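Local coordinates for protein syndapin (Drosophila melanogaster, PDB 3I2W) that probably acts in endocytosis and in the internalization of plasma-membrane proteins, binding phospholipids through a dimeric F-BAR domain, at residues B[204-207]-B[208-212]; B[253-256]-B[257-261]. All blocks are in the same frame, centred on the assembly; numbering follows the deposited sequence.

Contact 1. Residues B[204-207]-B[208-212]; sequences NSVY and IEDMT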
loop_
_atom_site.group_PDB
_atom_site.type_symbol
_atom_site.label_atom_id
_atom_site.label_comp_id
_atom_site.label_asym_id
_atom_site.label_seq_id
_atom_site.Cartn_x
_atom_site.Cartn_y
_atom_site.Cartn_z
ATOM N N ASN B 204 -35.524 -44.807 11.932
ATOM C CA ASN B 204 -34.261 -44.173 11.794
ATOM C C ASN B 204 -33.873 -43.941 10.351
ATOM O O ASN B 204 -33.306 -42.903 9.980
ATOM C CB ASN B 204 -33.161 -45.005 12.440
ATOM C CG ASN B 204 -33.091 -44.828 13.947
ATOM O OD1 ASN B 204 -33.809 -44.020 14.542
ATOM N ND2 ASN B 204 -32.208 -45.589 14.570
ATOM N N SER B 205 -34.152 -44.917 9.512
ATOM C CA SER B 205 -33.569 -44.837 8.238
ATOM C C SER B 205 -34.393 -43.832 7.456
ATOM O O SER B 205 -33.849 -43.064 6.672
ATOM C CB SER B 205 -33.506 -46.207 7.642
ATOM O OG SER B 205 -34.776 -46.507 7.210
ATOM N N VAL B 206 -35.687 -43.778 7.693
ATOM C CA VAL B 206 -36.477 -42.730 7.052
ATOM C C VAL B 206 -35.964 -41.348 7.440
ATOM O O VAL B 206 -35.906 -40.454 6.587
ATOM C CB VAL B 206 -37.941 -42.841 7.419
ATOM C CG1 VAL B 206 -38.753 -41.550 7.009
ATOM C CG2 VAL B 206 -38.511 -44.104 6.792
ATOM N N TYR B 207 -35.639 -41.180 8.730
ATOM C CA TYR B 207 -35.044 -39.981 9.300
ATOM C C TYR B 207 -33.764 -39.685 8.548
ATOM O O TYR B 207 -33.638 -38.649 7.941
ATOM C CB TYR B 207 -34.734 -40.227 10.778
ATOM C CG TYR B 207 -34.009 -39.117 11.550
ATOM C CD1 TYR B 207 -34.375 -37.796 11.411
ATOM C CD2 TYR B 207 -33.026 -39.422 12.471
ATOM C CE1 TYR B 207 -33.746 -36.799 12.113
ATOM C CE2 TYR B 207 -32.412 -38.431 13.191
ATOM C CZ TYR B 207 -32.765 -37.114 13.000
ATOM O OH TYR B 207 -32.128 -36.075 13.686
ATOM N N ILE B 208 -32.814 -40.599 8.577
ATOM C CA ILE B 208 -31.592 -40.449 7.825
ATOM C C ILE B 208 -31.848 -39.973 6.392
ATOM O O ILE B 208 -31.291 -38.977 5.986
ATOM C CB ILE B 208 -30.730 -41.706 7.934
ATOM C CG1 ILE B 208 -30.566 -41.986 9.433
ATOM C CG2 ILE B 208 -29.389 -41.534 7.256
ATOM C CD1 ILE B 208 -29.616 -43.122 9.831
ATOM N N GLU B 209 -32.716 -40.618 5.643
ATOM C CA GLU B 209 -32.930 -40.168 4.292
ATOM C C GLU B 209 -33.325 -38.724 4.252
ATOM O O GLU B 209 -32.722 -37.924 3.556
ATOM C CB GLU B 209 -34.053 -40.912 3.684
ATOM C CG GLU B 209 -33.678 -41.887 2.615
ATOM C CD GLU B 209 -34.950 -42.270 1.843
ATOM O OE1 GLU B 209 -34.982 -42.039 0.604
ATOM O OE2 GLU B 209 -35.934 -42.749 2.502
ATOM N N ASP B 210 -34.372 -38.401 4.981
ATOM C CA ASP B 210 -34.835 -37.029 5.110
ATOM C C ASP B 210 -33.749 -35.997 5.464
ATOM O O ASP B 210 -33.525 -35.033 4.723
ATOM C CB ASP B 210 -35.994 -36.974 6.089
ATOM C CG ASP B 210 -37.225 -37.691 5.559
ATOM O OD1 ASP B 210 -37.171 -38.111 4.388
ATOM O OD2 ASP B 210 -38.241 -37.814 6.295
HETATM N N MSE B 211 -33.063 -36.173 6.575
HETATM C CA MSE B 211 -32.088 -35.201 6.840
HETATM C C MSE B 211 -31.013 -35.140 5.676
HETATM O O MSE B 211 -30.574 -34.054 5.290
HETATM C CB MSE B 211 -31.526 -35.375 8.247
HETATM C CG MSE B 211 -32.525 -35.243 9.407
HETATM SE SE MSE B 211 -32.968 -33.597 10.003
HETATM C CE MSE B 211 -34.474 -33.554 9.283
ATOM N N THR B 212 -30.635 -36.265 5.064
ATOM C CA THR B 212 -29.575 -36.272 4.059
ATOM C C THR B 212 -29.945 -35.401 2.883
ATOM O O THR B 212 -29.137 -34.778 2.222
ATOM C CB THR B 212 -29.358 -37.659 3.641
ATOM O OG1 THR B 212 -29.042 -38.400 4.823
ATOM C CG2 THR B 212 -28.163 -37.808 2.726
#
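I208 opens the second half of this helical stretch by sending its backbone N-H to N204 O, 2.7 Å from N to O and nearly straight at 174°. Its CG1 branch stands beside its own backbone N (chi1 -53°), which sets that branch against N204 O. The amide of E209 repeats the bond one residue on, with S205 O as acceptor. D210 N reaches V206 O at 3.0 Å; alongside, the two side chains point the same way, and V206 CG1 lies 3.8 Å from D210 OD2. These i to i+4 bonds belong to helix 169-240, one of the long helices of the F-BAR domain. M211, a selenomethionine, donates its N-H to Y207 O and makes a Met-aromatic contact: SE sits 5.1 Å from the Y207 ring centroid, oblique to the ring, and CG comes 3.4 Å from Y207 CE1. Y207 itself is clamped by W130 stacked on its ring and W5 edge-to-face, and its OH is hydrogen-bonded to W5 O and Q127 NE2. T212 turns its hydroxyl back to I208 O, 2.6 Å from OG1, approaching from above the carbonyl plane and sharing that oxygen with its own amide.

Contact 2. Residues B[253-256]-B[257-261]; sequences EEFS and HTINN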
loop_
_atom_site.group_PDB
_atom_site.type_symbol
_atom_site.label_atom_id
_atom_site.label_comp_id
_atom_site.label_asym_id
_atom_site.label_seq_id
_atom_site.Cartn_x
_atom_site.Cartn_y
_atom_site.Cartn_z
ATOM N N GLU B 253 11.670 2.353 -19.512
ATOM C CA GLU B 253 12.323 2.648 -20.736
ATOM C C GLU B 253 12.410 4.188 -20.948
ATOM O O GLU B 253 13.464 4.753 -21.227
ATOM C CB GLU B 253 11.541 1.986 -21.882
ATOM C CG GLU B 253 12.163 2.305 -23.261
ATOM C CD GLU B 253 11.548 1.436 -24.407
ATOM O OE1 GLU B 253 10.457 0.762 -24.142
ATOM O OE2 GLU B 253 12.148 1.428 -25.575
ATOM N N GLU B 254 11.279 4.849 -20.786
ATOM C CA GLU B 254 11.122 6.225 -21.134
ATOM C C GLU B 254 11.807 7.074 -20.105
ATOM O O GLU B 254 12.482 8.049 -20.404
ATOM C CB GLU B 254 9.654 6.553 -21.144
ATOM C CG GLU B 254 9.356 7.941 -20.576
ATOM C CD GLU B 254 7.836 8.297 -20.413
ATOM O OE1 GLU B 254 7.089 7.748 -19.576
ATOM O OE2 GLU B 254 7.395 9.216 -21.102
ATOM N N PHE B 255 11.645 6.680 -18.849
ATOM C CA PHE B 255 12.369 7.297 -17.751
ATOM C C PHE B 255 13.862 7.331 -18.005
ATOM O O PHE B 255 14.491 8.311 -17.707
ATOM C CB PHE B 255 12.031 6.578 -16.469
ATOM C CG PHE B 255 12.705 7.121 -15.256
ATOM C CD1 PHE B 255 13.291 8.382 -15.250
ATOM C CD2 PHE B 255 12.752 6.381 -14.095
ATOM C CE1 PHE B 255 13.950 8.899 -14.105
ATOM C CE2 PHE B 255 13.391 6.898 -12.966
ATOM C CZ PHE B 255 13.994 8.156 -12.981
ATOM N N SER B 256 14.464 6.307 -18.577
ATOM C CA SER B 256 15.898 6.439 -18.818
ATOM C C SER B 256 16.178 7.056 -20.159
ATOM O O SER B 256 17.254 7.449 -20.421
ATOM C CB SER B 256 16.660 5.133 -18.647
ATOM O OG SER B 256 16.081 4.216 -19.467
ATOM N N HIS B 257 15.192 7.189 -21.020
ATOM C CA HIS B 257 15.473 7.932 -22.210
ATOM C C HIS B 257 15.807 9.348 -21.750
ATOM O O HIS B 257 16.808 9.930 -22.166
ATOM C CB HIS B 257 14.308 7.914 -23.173
ATOM C CG HIS B 257 14.596 8.621 -24.462
ATOM N ND1 HIS B 257 15.617 8.230 -25.313
ATOM C CD2 HIS B 257 14.027 9.717 -25.030
ATOM C CE1 HIS B 257 15.654 9.049 -26.346
ATOM N NE2 HIS B 257 14.698 9.957 -26.201
ATOM N N THR B 258 14.968 9.889 -20.878
ATOM C CA THR B 258 15.187 11.197 -20.315
ATOM C C THR B 258 16.534 11.329 -19.617
ATOM O O THR B 258 17.333 12.187 -19.988
ATOM C CB THR B 258 14.129 11.502 -19.337
ATOM O OG1 THR B 258 12.862 11.386 -19.995
ATOM C CG2 THR B 258 14.329 12.901 -18.781
ATOM N N ILE B 259 16.830 10.493 -18.633
ATOM C CA ILE B 259 18.142 10.634 -18.034
ATOM C C ILE B 259 19.240 10.670 -19.084
ATOM O O ILE B 259 20.187 11.425 -18.965
ATOM C CB ILE B 259 18.448 9.565 -17.050
ATOM C CG1 ILE B 259 17.478 9.711 -15.892
ATOM C CG2 ILE B 259 19.900 9.701 -16.553
ATOM C CD1 ILE B 259 17.545 8.637 -15.006
ATOM N N ASN B 260 19.124 9.871 -20.118
ATOM C CA ASN B 260 20.161 9.789 -21.078
ATOM C C ASN B 260 20.402 11.083 -21.873
ATOM O O ASN B 260 21.503 11.391 -22.240
ATOM C CB ASN B 260 19.871 8.659 -22.000
ATOM C CG ASN B 260 21.026 7.777 -22.146
ATOM O OD1 ASN B 260 22.200 8.218 -22.130
ATOM N ND2 ASN B 260 20.746 6.505 -22.266
ATOM N N ASN B 261 19.353 11.843 -22.104
ATOM C CA ASN B 261 19.420 13.110 -22.710
ATOM C C ASN B 261 20.115 14.133 -21.842
ATOM O O ASN B 261 20.287 15.261 -22.265
ATOM C CB ASN B 261 17.994 13.611 -22.861
ATOM C CG ASN B 261 17.227 12.887 -23.908
ATOM O OD1 ASN B 261 17.732 12.546 -24.970
ATOM N ND2 ASN B 261 15.976 12.651 -23.623
#
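T258 N donates to E254 O at 3.1 Å, with an N-H...O angle of 168°, and heads the backbone bonds between E253-S256 and H257-N261. H257 N has a more bent bond to E253 O and a weak one to E254 O. N260 N reaches S256 O at 3.1 Å; the bond from I259 N to F255 O is weak.

A side-chain hydroxyl adds to these bonds. The OG of S256 lies between its backbone N and carbonyl carbon (chi1 55°), a rotation that carries it back to E253 O, 3.2 Å away, where it joins H257 N as a second donor. An alanine here removes the hydroxyl and would probably leave E253 O relying on the bent amide bond from H257 and the weak one from the residue's own N.

The apolar part is F255 against I259: CD1 of the isoleucine meets CE1 of the ring at 3.7 Å, coming in obliquely.

Within the F-BAR dimer, helix 247-260 packs on helix 63-105 through F255, which touches V72 and E75, and through E254 on T74. The second subunit adds H237, whose ring meets that of F255, and F234, which packs on I259 and N260.

Contact 1 and contact 2 are far apart on the elongated F-BAR domain: their centres are 74 Å from each other, their nearest atoms about 59 Å, and they lie on opposite sides of the chain's centre. They follow in series, the first within helix 169-240 and the second on the next helix, 247-260. What they share is the dimer interface. W283 and I277 of the second subunit pack on 204-212, while K230, F234 and H237 of that subunit meet 253-261. Neither contact contributes a ligand to the sodium ion, which is bound by I56, E57, G59, E61 and E66 around the turn between helices 11-58 and 63-105.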